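Local structure of 11R-lipoxygenase (3VF1) at residues Ile317-Ile329 / Asp447-Leu460. The protein probably inserts molecular oxygen into polyunsaturated fatty acids as a calcium-dependent, non-heme iron dioxygenase with R specificity at carbon 11. Sequence-based numbering, arbitrary orientation.
Sequences IPTMDTPEDKRYI and DKVLSIGGGGQVTL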
# COMPACT_ATOMS: atom_id res chain seq x y z
N ILE A 317 19.23 -12.78 -11.12
CA ILE A 317 18.06 -13.34 -10.45
C ILE A 317 17.67 -14.66 -11.11
O ILE A 317 17.33 -14.70 -12.29
CB ILE A 317 16.86 -12.38 -10.50
CG1 ILE A 317 17.27 -11.00 -9.98
CG2 ILE A 317 15.70 -12.94 -9.70
CD1 ILE A 317 17.79 -11.00 -8.55
N PRO A 318 17.70 -15.76 -10.34
CA PRO A 318 17.38 -17.09 -10.88
C PRO A 318 15.89 -17.29 -11.11
O PRO A 318 15.06 -16.76 -10.37
CB PRO A 318 17.87 -18.03 -9.78
CG PRO A 318 17.73 -17.24 -8.53
CD PRO A 318 18.06 -15.82 -8.91
N THR A 319 15.55 -18.07 -12.14
CA THR A 319 14.17 -18.40 -12.44
C THR A 319 13.90 -19.85 -12.08
O THR A 319 14.84 -20.64 -11.94
CB THR A 319 13.85 -18.18 -13.93
OG1 THR A 319 14.80 -18.90 -14.72
CG2 THR A 319 13.92 -16.70 -14.27
N MET A 320 12.63 -20.20 -11.92
CA MET A 320 12.27 -21.55 -11.48
C MET A 320 12.84 -22.59 -12.43
O MET A 320 12.70 -22.49 -13.65
CB MET A 320 10.76 -21.70 -11.39
CG MET A 320 10.33 -23.04 -10.79
SD MET A 320 8.64 -23.04 -10.19
CE MET A 320 8.78 -21.93 -8.80
N ASP A 321 13.48 -23.60 -11.85
CA ASP A 321 14.09 -24.68 -12.63
C ASP A 321 13.86 -26.02 -11.95
O ASP A 321 14.73 -26.52 -11.22
CB ASP A 321 15.59 -24.42 -12.80
CG ASP A 321 16.24 -25.41 -13.76
OD1 ASP A 321 15.61 -26.44 -14.08
OD2 ASP A 321 17.38 -25.15 -14.18
N THR A 322 12.70 -26.60 -12.19
CA THR A 322 12.39 -27.94 -11.69
C THR A 322 12.03 -28.82 -12.88
O THR A 322 11.72 -28.31 -13.96
CB THR A 322 11.21 -27.92 -10.70
OG1 THR A 322 10.00 -27.57 -11.39
CG2 THR A 322 11.47 -26.92 -9.58
N PRO A 323 12.09 -30.14 -12.70
CA PRO A 323 11.79 -31.07 -13.80
C PRO A 323 10.44 -30.80 -14.46
O PRO A 323 10.32 -30.90 -15.68
CB PRO A 323 11.80 -32.44 -13.12
CG PRO A 323 12.68 -32.27 -11.94
CD PRO A 323 12.46 -30.86 -11.47
N GLU A 324 9.43 -30.48 -13.65
CA GLU A 324 8.07 -30.33 -14.15
C GLU A 324 7.65 -28.88 -14.37
O GLU A 324 6.57 -28.61 -14.89
CB GLU A 324 7.09 -30.98 -13.17
CG GLU A 324 7.26 -32.49 -13.04
CD GLU A 324 6.95 -33.23 -14.33
OE1 GLU A 324 6.34 -32.62 -15.24
OE2 GLU A 324 7.31 -34.42 -14.43
N ASP A 325 8.51 -27.94 -13.99
CA ASP A 325 8.18 -26.52 -14.11
C ASP A 325 9.43 -25.68 -14.32
O ASP A 325 10.20 -25.44 -13.39
CB ASP A 325 7.44 -26.04 -12.86
CG ASP A 325 6.69 -24.75 -13.08
OD1 ASP A 325 7.01 -24.03 -14.05
OD2 ASP A 325 5.77 -24.44 -12.29
N LYS A 326 9.63 -25.23 -15.56
CA LYS A 326 10.77 -24.38 -15.90
C LYS A 326 10.27 -23.05 -16.46
O LYS A 326 9.46 -23.02 -17.38
CB LYS A 326 11.68 -25.07 -16.92
CG LYS A 326 12.28 -26.38 -16.43
CD LYS A 326 13.36 -26.87 -17.37
CE LYS A 326 14.00 -28.16 -16.86
NZ LYS A 326 13.04 -29.30 -16.86
N ARG A 327 10.78 -21.96 -15.90
CA ARG A 327 10.37 -20.63 -16.33
C ARG A 327 11.60 -19.81 -16.71
O ARG A 327 12.71 -20.10 -16.28
CB ARG A 327 9.58 -19.93 -15.23
CG ARG A 327 8.38 -20.74 -14.75
CD ARG A 327 7.76 -20.14 -13.51
NE ARG A 327 6.77 -21.04 -12.93
CZ ARG A 327 6.15 -20.83 -11.77
NH1 ARG A 327 6.42 -19.75 -11.05
NH2 ARG A 327 5.26 -21.71 -11.33
N TYR A 328 11.39 -18.78 -17.51
CA TYR A 328 12.49 -17.98 -18.03
C TYR A 328 12.20 -16.49 -17.93
O TYR A 328 11.05 -16.07 -17.86
CB TYR A 328 12.76 -18.35 -19.49
CG TYR A 328 13.05 -19.82 -19.69
CD1 TYR A 328 12.01 -20.73 -19.84
CD2 TYR A 328 14.35 -20.30 -19.73
CE1 TYR A 328 12.26 -22.08 -20.02
CE2 TYR A 328 14.61 -21.64 -19.91
CZ TYR A 328 13.56 -22.53 -20.06
OH TYR A 328 13.81 -23.87 -20.24
N ILE A 329 13.27 -15.71 -17.91
CA ILE A 329 13.18 -14.26 -17.94
C ILE A 329 14.49 -13.72 -18.50
O ILE A 329 15.52 -14.39 -18.44
CB ILE A 329 12.94 -13.67 -16.54
CG1 ILE A 329 12.28 -12.29 -16.64
CG2 ILE A 329 14.25 -13.57 -15.76
CD1 ILE A 329 10.89 -12.30 -17.23
N ASP A 447 5.26 -17.20 -5.99
CA ASP A 447 6.06 -18.34 -6.40
C ASP A 447 5.37 -19.15 -7.50
O ASP A 447 6.03 -19.80 -8.31
CB ASP A 447 6.32 -19.24 -5.19
CG ASP A 447 7.49 -20.18 -5.40
OD1 ASP A 447 8.65 -19.74 -5.21
OD2 ASP A 447 7.26 -21.36 -5.75
N LYS A 448 4.04 -19.10 -7.53
CA LYS A 448 3.26 -19.90 -8.48
C LYS A 448 3.03 -19.23 -9.84
O LYS A 448 2.67 -19.90 -10.80
CB LYS A 448 1.90 -20.26 -7.87
CG LYS A 448 1.96 -21.15 -6.64
CD LYS A 448 0.58 -21.69 -6.30
CE LYS A 448 0.59 -22.51 -5.01
NZ LYS A 448 0.67 -21.65 -3.80
N VAL A 449 3.23 -17.91 -9.92
CA VAL A 449 2.89 -17.18 -11.13
C VAL A 449 4.07 -16.45 -11.79
O VAL A 449 4.03 -16.17 -12.99
CB VAL A 449 1.77 -16.14 -10.86
CG1 VAL A 449 0.57 -16.82 -10.22
CG2 VAL A 449 2.28 -15.01 -9.99
N LEU A 450 5.10 -16.14 -11.01
CA LEU A 450 6.25 -15.42 -11.54
C LEU A 450 7.33 -16.38 -12.02
O LEU A 450 7.54 -17.44 -11.43
CB LEU A 450 6.84 -14.51 -10.46
CG LEU A 450 5.94 -13.37 -9.96
CD1 LEU A 450 6.66 -12.60 -8.87
CD2 LEU A 450 5.54 -12.46 -11.10
N SER A 451 8.02 -16.01 -13.09
CA SER A 451 9.10 -16.84 -13.62
C SER A 451 10.32 -16.78 -12.70
O SER A 451 11.13 -17.71 -12.69
CB SER A 451 9.47 -16.43 -15.04
OG SER A 451 9.91 -15.09 -15.11
N ILE A 452 10.45 -15.70 -11.94
CA ILE A 452 11.52 -15.61 -10.95
C ILE A 452 11.11 -16.30 -9.65
O ILE A 452 11.82 -16.24 -8.65
CB ILE A 452 11.94 -14.15 -10.64
CG1 ILE A 452 10.81 -13.40 -9.93
CG2 ILE A 452 12.37 -13.44 -11.92
CD1 ILE A 452 11.20 -12.01 -9.48
N GLY A 453 9.96 -16.96 -9.68
CA GLY A 453 9.53 -17.78 -8.56
C GLY A 453 10.53 -18.90 -8.35
O GLY A 453 11.31 -19.22 -9.24
N GLY A 454 10.50 -19.50 -7.16
CA GLY A 454 11.45 -20.54 -6.82
C GLY A 454 12.53 -20.03 -5.89
O GLY A 454 13.46 -20.76 -5.55
N GLY A 455 12.41 -18.77 -5.47
CA GLY A 455 13.35 -18.17 -4.55
C GLY A 455 13.82 -16.80 -4.98
O GLY A 455 14.18 -15.96 -4.16
N GLY A 456 13.83 -16.56 -6.29
CA GLY A 456 14.32 -15.31 -6.84
C GLY A 456 13.47 -14.10 -6.48
O GLY A 456 13.97 -12.97 -6.48
N GLN A 457 12.20 -14.32 -6.19
CA GLN A 457 11.29 -13.22 -5.89
C GLN A 457 11.74 -12.45 -4.65
O GLN A 457 11.58 -11.23 -4.57
CB GLN A 457 9.84 -13.71 -5.72
CG GLN A 457 9.57 -14.55 -4.48
CD GLN A 457 9.81 -16.03 -4.71
OE1 GLN A 457 10.64 -16.42 -5.53
NE2 GLN A 457 9.07 -16.86 -3.99
N VAL A 458 12.30 -13.17 -3.68
CA VAL A 458 12.80 -12.53 -2.46
C VAL A 458 14.13 -11.86 -2.74
O VAL A 458 14.40 -10.77 -2.24
CB VAL A 458 12.98 -13.55 -1.32
CG1 VAL A 458 13.55 -12.86 -0.09
CG2 VAL A 458 11.66 -14.23 -0.99
N THR A 459 14.96 -12.51 -3.54
CA THR A 459 16.27 -11.99 -3.89
C THR A 459 16.16 -10.67 -4.65
O THR A 459 17.00 -9.80 -4.51
CB THR A 459 17.07 -13.00 -4.74
OG1 THR A 459 17.17 -14.25 -4.04
CG2 THR A 459 18.46 -12.48 -5.04
N LEU A 460 15.10 -10.54 -5.45
CA LEU A 460 14.88 -9.32 -6.22
C LEU A 460 14.56 -8.15 -5.29
O LEU A 460 15.02 -7.03 -5.50
CB LEU A 460 13.74 -9.51 -7.22
CG LEU A 460 13.40 -8.28 -8.07
CD1 LEU A 460 14.61 -7.78 -8.83
CD2 LEU A 460 12.27 -8.61 -9.03
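In the lipoxygenase domain, the two chains flanking a short beta hairpin, at 317-320 and 327-329, meet the glycine-rich link between helices 445-449 and 456-465. Arg327 extends its side chain to the backbone carbonyls of Asp447 and Leu450. Its NH1 donates to Leu450 O (2.6 Å), near the guanidinium plane, and to Asp447 O (2.8 Å), tilted from it. Both carbonyls are met from above their planes. Gly453 N approaches Leu450 O from the opposite face and closes a type I turn. NE and NH2 grip Asp325 side-on in a salt bridge, one nitrogen to each carboxylate oxygen, which fixes the rotation of the guanidinium. Met320 SD lies over one face of that group, 3.7 Å above its plane. Met320 CG is anti to the backbone N (chi1 -174°), and the chain bends at chi3 to bring CE to Gly454 N (3.4 Å). A leucine at Arg327 would probably leave the Asp325 carboxylate and the Asp447 carbonyl without their partner. Met320 N donates to Ser451 O (3.0 Å, 156°). Ile317 CG2 touches Ile452 CG2 (4.0 Å). A side chain at Gly456 would hit Pro318 O. Arg327 thus ties the hairpin base to the Leu450-Gly453 turn in the helical catalytic domain of a lipoxygenase.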